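Local structure of Non-heme chloroperoxidase CPO-A1 (Streptomyces aureofaciens, 1A8Q) at residues A[1-6]-A[77-82]; A[48-53]-A[83-88]. The protein is a cofactor-free, non-heme haloperoxidase of the alpha/beta hydrolase superfamily that can brominate and may chlorinate in 7-chlorotetracycline biosynthesis. All blocks are in the same frame, centred on the assembly; numbering follows the deposited sequence.

Interaction 1: A[1-6]-A[77-82]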
loop_
_atom_site.group_PDB
_atom_site.type_symbol
_atom_site.label_atom_id
_atom_site.label_comp_id
_atom_site.label_asym_id
_atom_site.label_seq_id
_atom_site.Cartn_x
_atom_site.Cartn_y
_atom_site.Cartn_z
ATOM N N PRO A 1 18.610 -4.213 5.349
ATOM C CA PRO A 1 19.541 -4.446 4.208
ATOM C C PRO A 1 19.194 -3.530 3.034
ATOM O O PRO A 1 18.235 -2.786 3.157
ATOM C CB PRO A 1 19.392 -5.916 3.856
ATOM C CG PRO A 1 18.378 -6.452 4.798
ATOM C CD PRO A 1 18.420 -5.563 6.002
ATOM N N ILE A 2 20.092 -3.436 2.068
ATOM C CA ILE A 2 19.925 -2.520 0.930
ATOM C C ILE A 2 19.949 -3.307 -0.369
ATOM O O ILE A 2 20.832 -4.162 -0.558
ATOM C CB ILE A 2 21.081 -1.486 0.871
ATOM C CG1 ILE A 2 21.092 -0.611 2.120
ATOM C CG2 ILE A 2 21.025 -0.612 -0.377
ATOM C CD1 ILE A 2 19.968 0.379 2.259
ATOM N N CYS A 3 19.026 -2.978 -1.257
ATOM C CA CYS A 3 19.050 -3.510 -2.618
ATOM C C CYS A 3 19.402 -2.328 -3.529
ATOM O O CYS A 3 18.767 -1.279 -3.391
ATOM C CB CYS A 3 17.651 -4.026 -2.986
ATOM S SG CYS A 3 17.496 -4.389 -4.766
ATOM N N THR A 4 20.408 -2.484 -4.378
ATOM C CA THR A 4 20.734 -1.352 -5.272
ATOM C C THR A 4 20.022 -1.585 -6.612
ATOM O O THR A 4 20.166 -2.663 -7.193
ATOM C CB THR A 4 22.244 -1.235 -5.450
ATOM O OG1 THR A 4 22.860 -1.022 -4.170
ATOM C CG2 THR A 4 22.604 -0.068 -6.361
ATOM N N THR A 5 19.253 -0.589 -7.044
ATOM C CA THR A 5 18.452 -0.786 -8.249
ATOM C C THR A 5 19.340 -0.637 -9.479
ATOM O O THR A 5 20.475 -0.174 -9.414
ATOM C CB THR A 5 17.268 0.175 -8.375
ATOM O OG1 THR A 5 17.792 1.496 -8.609
ATOM C CG2 THR A 5 16.419 0.185 -7.114
ATOM N N ARG A 6 18.687 -0.865 -10.624
ATOM C CA ARG A 6 19.346 -0.689 -11.915
ATOM C C ARG A 6 19.835 0.731 -12.140
ATOM O O ARG A 6 20.748 0.975 -12.955
ATOM C CB ARG A 6 18.263 -1.004 -12.965
ATOM C CG ARG A 6 17.159 0.060 -12.931
ATOM C CD ARG A 6 15.803 -0.468 -13.394
ATOM N NE ARG A 6 14.764 0.545 -13.173
ATOM C CZ ARG A 6 14.220 0.781 -11.982
ATOM N NH1 ARG A 6 14.567 0.022 -10.955
ATOM N NH2 ARG A 6 13.333 1.740 -11.815
ATOM N N ASN A 77 10.689 -4.973 -9.007
ATOM C CA ASN A 77 11.282 -6.050 -9.809
ATOM C C ASN A 77 12.744 -6.274 -9.479
ATOM O O ASN A 77 13.229 -7.413 -9.401
ATOM C CB ASN A 77 11.101 -5.779 -11.311
ATOM C CG ASN A 77 11.756 -6.857 -12.163
ATOM O OD1 ASN A 77 12.704 -6.631 -12.919
ATOM N ND2 ASN A 77 11.267 -8.059 -12.014
ATOM N N ASP A 78 13.500 -5.186 -9.270
ATOM C CA ASP A 78 14.925 -5.325 -8.942
ATOM C C ASP A 78 15.101 -6.039 -7.601
ATOM O O ASP A 78 16.011 -6.858 -7.497
ATOM C CB ASP A 78 15.652 -3.972 -8.900
ATOM C CG ASP A 78 15.902 -3.377 -10.279
ATOM O OD1 ASP A 78 15.834 -4.116 -11.295
ATOM O OD2 ASP A 78 16.151 -2.165 -10.342
ATOM N N LEU A 79 14.244 -5.771 -6.626
ATOM C CA LEU A 79 14.355 -6.403 -5.309
ATOM C C LEU A 79 14.028 -7.891 -5.408
ATOM O O LEU A 79 14.759 -8.732 -4.894
ATOM C CB LEU A 79 13.374 -5.712 -4.346
ATOM C CG LEU A 79 13.292 -6.320 -2.937
ATOM C CD1 LEU A 79 14.533 -6.009 -2.134
ATOM C CD2 LEU A 79 12.048 -5.781 -2.232
ATOM N N LEU A 80 12.968 -8.232 -6.139
ATOM C CA LEU A 80 12.589 -9.649 -6.281
ATOM C C LEU A 80 13.625 -10.416 -7.083
ATOM O O LEU A 80 13.918 -11.572 -6.777
ATOM C CB LEU A 80 11.235 -9.757 -6.980
ATOM C CG LEU A 80 10.017 -9.157 -6.272
ATOM C CD1 LEU A 80 8.748 -9.515 -7.056
ATOM C CD2 LEU A 80 9.848 -9.575 -4.828
ATOM N N THR A 81 14.230 -9.772 -8.078
ATOM C CA THR A 81 15.259 -10.418 -8.880
ATOM C C THR A 81 16.577 -10.577 -8.139
ATOM O O THR A 81 17.215 -11.640 -8.205
ATOM C CB THR A 81 15.504 -9.587 -10.171
ATOM O OG1 THR A 81 14.246 -9.546 -10.880
ATOM C CG2 THR A 81 16.576 -10.251 -11.015
ATOM N N ASP A 82 17.001 -9.542 -7.410
ATOM C CA ASP A 82 18.251 -9.597 -6.648
ATOM C C ASP A 82 18.207 -10.724 -5.620
ATOM O O ASP A 82 19.210 -11.404 -5.381
ATOM C CB ASP A 82 18.462 -8.276 -5.899
ATOM C CG ASP A 82 19.716 -8.171 -5.058
ATOM O OD1 ASP A 82 20.786 -8.685 -5.456
ATOM O OD2 ASP A 82 19.706 -7.488 -4.011
HETATM O O HOH W 1 19.825 -6.941 -1.465
HETATM O O HOH W 2 21.629 -5.111 -4.458
#
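Arg6 grips Asp78 twice, and both bonds end on the same oxygen. The backbone N of Arg6 donates to OD2 of Asp78 over 2.9 Å in a fairly straight bond (164°), while NH1 of Arg6 reaches that OD2 at 2.8 Å as one arm of a salt bridge. The oxygen lies at the edge of the guanidinium, practically in its plane. On the aspartate side the two donors come from opposite faces of the carboxylate, each well out of its plane, so OD2 is held between them. The guanidinium and carboxylate planes are well tilted against each other. Arg6 reaches back in this way because its CG lies between the backbone N and the carbonyl carbon (chi1 67°), which turns the side chain to bring NH1 round to the oxygen its own N already holds. CB of Thr5 leans on OD2 as well.

At the next residue of the helix, Leu79, the contact becomes apolar. Cys3 points at the helix; its SG rests 3.8 Å from CA of Leu79, and its CB meets CD1 of Leu79 at 3.8 Å. One turn on from Asp78, Asp82 is tied to the strand through water: one molecule donates both to O of Ile2 and to OD2 of Asp82, and a second accepts from N of Thr4 and donates to OD2.

Further out, Asp75 also forms a salt bridge with NH1 of Arg6, so this nitrogen has two carboxylate partners, which would be expected to stabilise its charge. OG1 of Thr5 bonds to N of Asp7 and N of Val9 in the turn leading to strand 10-16. Strand 2-4, at the edge of the central sheet and antiparallel to strand 10-16, runs across the last turns of helix 69-82 at 107°.

Interaction 2: A[48-53]-A[83-88]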
loop_
_atom_site.group_PDB
_atom_site.type_symbol
_atom_site.label_atom_id
_atom_site.label_comp_id
_atom_site.label_asym_id
_atom_site.label_seq_id
_atom_site.Cartn_x
_atom_site.Cartn_y
_atom_site.Cartn_z
ATOM N N ARG A 48 8.638 -16.199 5.124
ATOM C CA ARG A 48 9.729 -15.184 5.090
ATOM C C ARG A 48 8.984 -13.867 4.846
ATOM O O ARG A 48 8.262 -13.794 3.847
ATOM C CB ARG A 48 10.678 -15.526 3.986
ATOM C CG ARG A 48 11.838 -14.568 3.788
ATOM C CD ARG A 48 12.811 -15.087 2.740
ATOM N NE ARG A 48 13.854 -14.087 2.488
ATOM C CZ ARG A 48 14.738 -14.285 1.501
ATOM N NH1 ARG A 48 14.678 -15.397 0.743
ATOM N NH2 ARG A 48 15.692 -13.416 1.236
ATOM N N GLY A 49 9.285 -12.841 5.648
ATOM C CA GLY A 49 8.502 -11.596 5.487
ATOM C C GLY A 49 9.495 -10.524 5.062
ATOM O O GLY A 49 10.514 -10.338 5.727
ATOM N N ILE A 50 9.152 -9.811 3.969
ATOM C CA ILE A 50 10.053 -8.791 3.470
ATOM C C ILE A 50 9.265 -7.493 3.312
ATOM O O ILE A 50 8.129 -7.503 2.848
ATOM C CB ILE A 50 10.610 -9.189 2.078
ATOM C CG1 ILE A 50 11.645 -10.319 2.249
ATOM C CG2 ILE A 50 11.301 -8.043 1.348
ATOM C CD1 ILE A 50 11.762 -11.192 1.023
ATOM N N ALA A 51 9.872 -6.352 3.718
ATOM C CA ALA A 51 9.123 -5.093 3.509
ATOM C C ALA A 51 10.140 -4.003 3.179
ATOM O O ALA A 51 11.054 -3.734 3.952
ATOM C CB ALA A 51 8.285 -4.679 4.708
ATOM N N HIS A 52 9.986 -3.441 1.963
ATOM C CA HIS A 52 10.937 -2.448 1.490
ATOM C C HIS A 52 10.357 -1.060 1.677
ATOM O O HIS A 52 9.160 -0.879 1.881
ATOM C CB HIS A 52 11.287 -2.600 -0.009
ATOM C CG HIS A 52 10.086 -2.562 -0.908
ATOM N ND1 HIS A 52 9.036 -3.428 -0.772
ATOM C CD2 HIS A 52 9.774 -1.730 -1.953
ATOM C CE1 HIS A 52 8.123 -3.196 -1.693
ATOM N NE2 HIS A 52 8.544 -2.170 -2.436
ATOM N N ASP A 53 11.246 -0.063 1.663
ATOM C CA ASP A 53 10.837 1.324 1.721
ATOM C C ASP A 53 10.915 1.888 0.276
ATOM O O ASP A 53 11.963 1.755 -0.373
ATOM C CB ASP A 53 11.849 2.140 2.553
ATOM C CG ASP A 53 11.799 1.796 4.051
ATOM O OD1 ASP A 53 10.890 1.098 4.532
ATOM O OD2 ASP A 53 12.708 2.289 4.766
ATOM N N LEU A 83 17.101 -10.887 -4.925
ATOM C CA LEU A 83 16.918 -11.935 -3.924
ATOM C C LEU A 83 16.465 -13.262 -4.525
ATOM O O LEU A 83 16.325 -14.243 -3.797
ATOM C CB LEU A 83 15.889 -11.463 -2.881
ATOM C CG LEU A 83 16.372 -10.254 -2.050
ATOM C CD1 LEU A 83 15.311 -9.869 -1.028
ATOM C CD2 LEU A 83 17.699 -10.536 -1.376
ATOM N N ASP A 84 16.213 -13.263 -5.817
ATOM C CA ASP A 84 15.723 -14.372 -6.612
ATOM C C ASP A 84 14.556 -15.053 -5.923
ATOM O O ASP A 84 14.542 -16.258 -5.636
ATOM C CB ASP A 84 16.857 -15.357 -6.929
ATOM C CG ASP A 84 16.439 -16.311 -8.044
ATOM O OD1 ASP A 84 15.416 -16.107 -8.735
ATOM O OD2 ASP A 84 17.181 -17.305 -8.187
ATOM N N LEU A 85 13.520 -14.269 -5.627
ATOM C CA LEU A 85 12.361 -14.783 -4.925
ATOM C C LEU A 85 11.337 -15.400 -5.875
ATOM O O LEU A 85 11.077 -14.876 -6.950
ATOM C CB LEU A 85 11.661 -13.635 -4.191
ATOM C CG LEU A 85 12.593 -12.939 -3.160
ATOM C CD1 LEU A 85 11.812 -11.791 -2.539
ATOM C CD2 LEU A 85 13.012 -13.934 -2.088
ATOM N N ARG A 86 10.797 -16.540 -5.461
ATOM C CA ARG A 86 9.788 -17.267 -6.226
ATOM C C ARG A 86 8.629 -17.673 -5.345
ATOM O O ARG A 86 8.762 -17.787 -4.108
ATOM C CB ARG A 86 10.427 -18.566 -6.777
ATOM C CG ARG A 86 11.587 -18.348 -7.747
ATOM C CD ARG A 86 10.987 -17.829 -9.044
ATOM N NE ARG A 86 11.850 -17.866 -10.221
ATOM C CZ ARG A 86 11.331 -17.546 -11.415
ATOM N NH1 ARG A 86 10.045 -17.241 -11.513
ATOM N NH2 ARG A 86 12.097 -17.532 -12.494
ATOM N N ASP A 87 7.452 -17.943 -5.941
ATOM C CA ASP A 87 6.273 -18.361 -5.197
ATOM C C ASP A 87 5.882 -17.295 -4.185
ATOM O O ASP A 87 5.511 -17.609 -3.063
ATOM C CB ASP A 87 6.503 -19.698 -4.497
ATOM C CG ASP A 87 5.282 -20.577 -4.364
ATOM O OD1 ASP A 87 4.273 -20.353 -5.067
ATOM O OD2 ASP A 87 5.281 -21.552 -3.567
ATOM N N VAL A 88 6.029 -16.035 -4.620
ATOM C CA VAL A 88 5.812 -14.924 -3.675
ATOM C C VAL A 88 4.364 -14.522 -3.514
ATOM O O VAL A 88 3.564 -14.518 -4.460
ATOM C CB VAL A 88 6.608 -13.726 -4.255
ATOM C CG1 VAL A 88 6.348 -12.439 -3.464
ATOM C CG2 VAL A 88 8.107 -13.966 -4.395
HETATM O O HOH W 3 17.097 -14.531 -1.156
#
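The guanidinium of Arg48 has CD2 of Leu85 over one face, the methyl standing 3.6 Å from NH1, and the two side chains cross at about a right angle. CD1 of Leu83 comes to the group obliquely, 4.2 Å from NH2. At the edge, in plane, sits a water that accepts from NH2 of Arg48 at 3.0 Å and donates to O of Leu83 at 2.8 Å, joining the arginine to the backbone just beyond the helix. The charge of NH2 has its direct partner elsewhere, in a salt bridge with OD2 of Asp15 on strand 10-16. With its CG anti to the backbone N (chi1 179°) and the chain extended from there to NE, Arg48 stretches far enough to bring the guanidinium up to Leu83 and Leu85.

Segment 83-88 carries the chain from the end of helix 69-82 into strand 88-93, completing a beta-alpha-beta crossover that starts from strand 48-52. The two strands run parallel in the alpha/beta hydrolase sheet with strand 21-25 between them. The helix finishes in a Schellman motif, where Asp84 takes a positive phi, and Leu83 and Leu85 on either side of it both face strand 48-52.

Two residues along from Arg48, Ile50 turns its side chain to the same leucines. Its CD1 meets CD1 of Leu85 tip to tip at 3.6 Å and lies more loosely, at 4.3 Å, against CD1 of Leu83. Leu85 therefore divides its branches, CD1 going to the isoleucine and CD2 to the arginine. Leu80 and Pro21 also touch Leu85, while Leu83 leans on Tyr13 and OD1 of Asp84 forms a salt bridge with Arg111.

The end of helix 69-82 supplies one side of interaction 1, and the turn that follows it one side of interaction 2; their centres lie 10 Å apart, and the other side comes from different strands of one sheet. Interaction 1 works at the edge strand, where direct charge pairing and bridging waters flank a small apolar patch. Interaction 2 meets a strand further inside the sheet and rests mainly on methyl packing, with the partly exposed Arg48 adding a water link; both are only partly buried. They join physically: Leu79 CD2 packs 4.0 Å from His52 CB, and Leu80 O probably accepts a hydrogen bond from Leu85 N, 3.0 Å away. Both lie away from the catalytic triad.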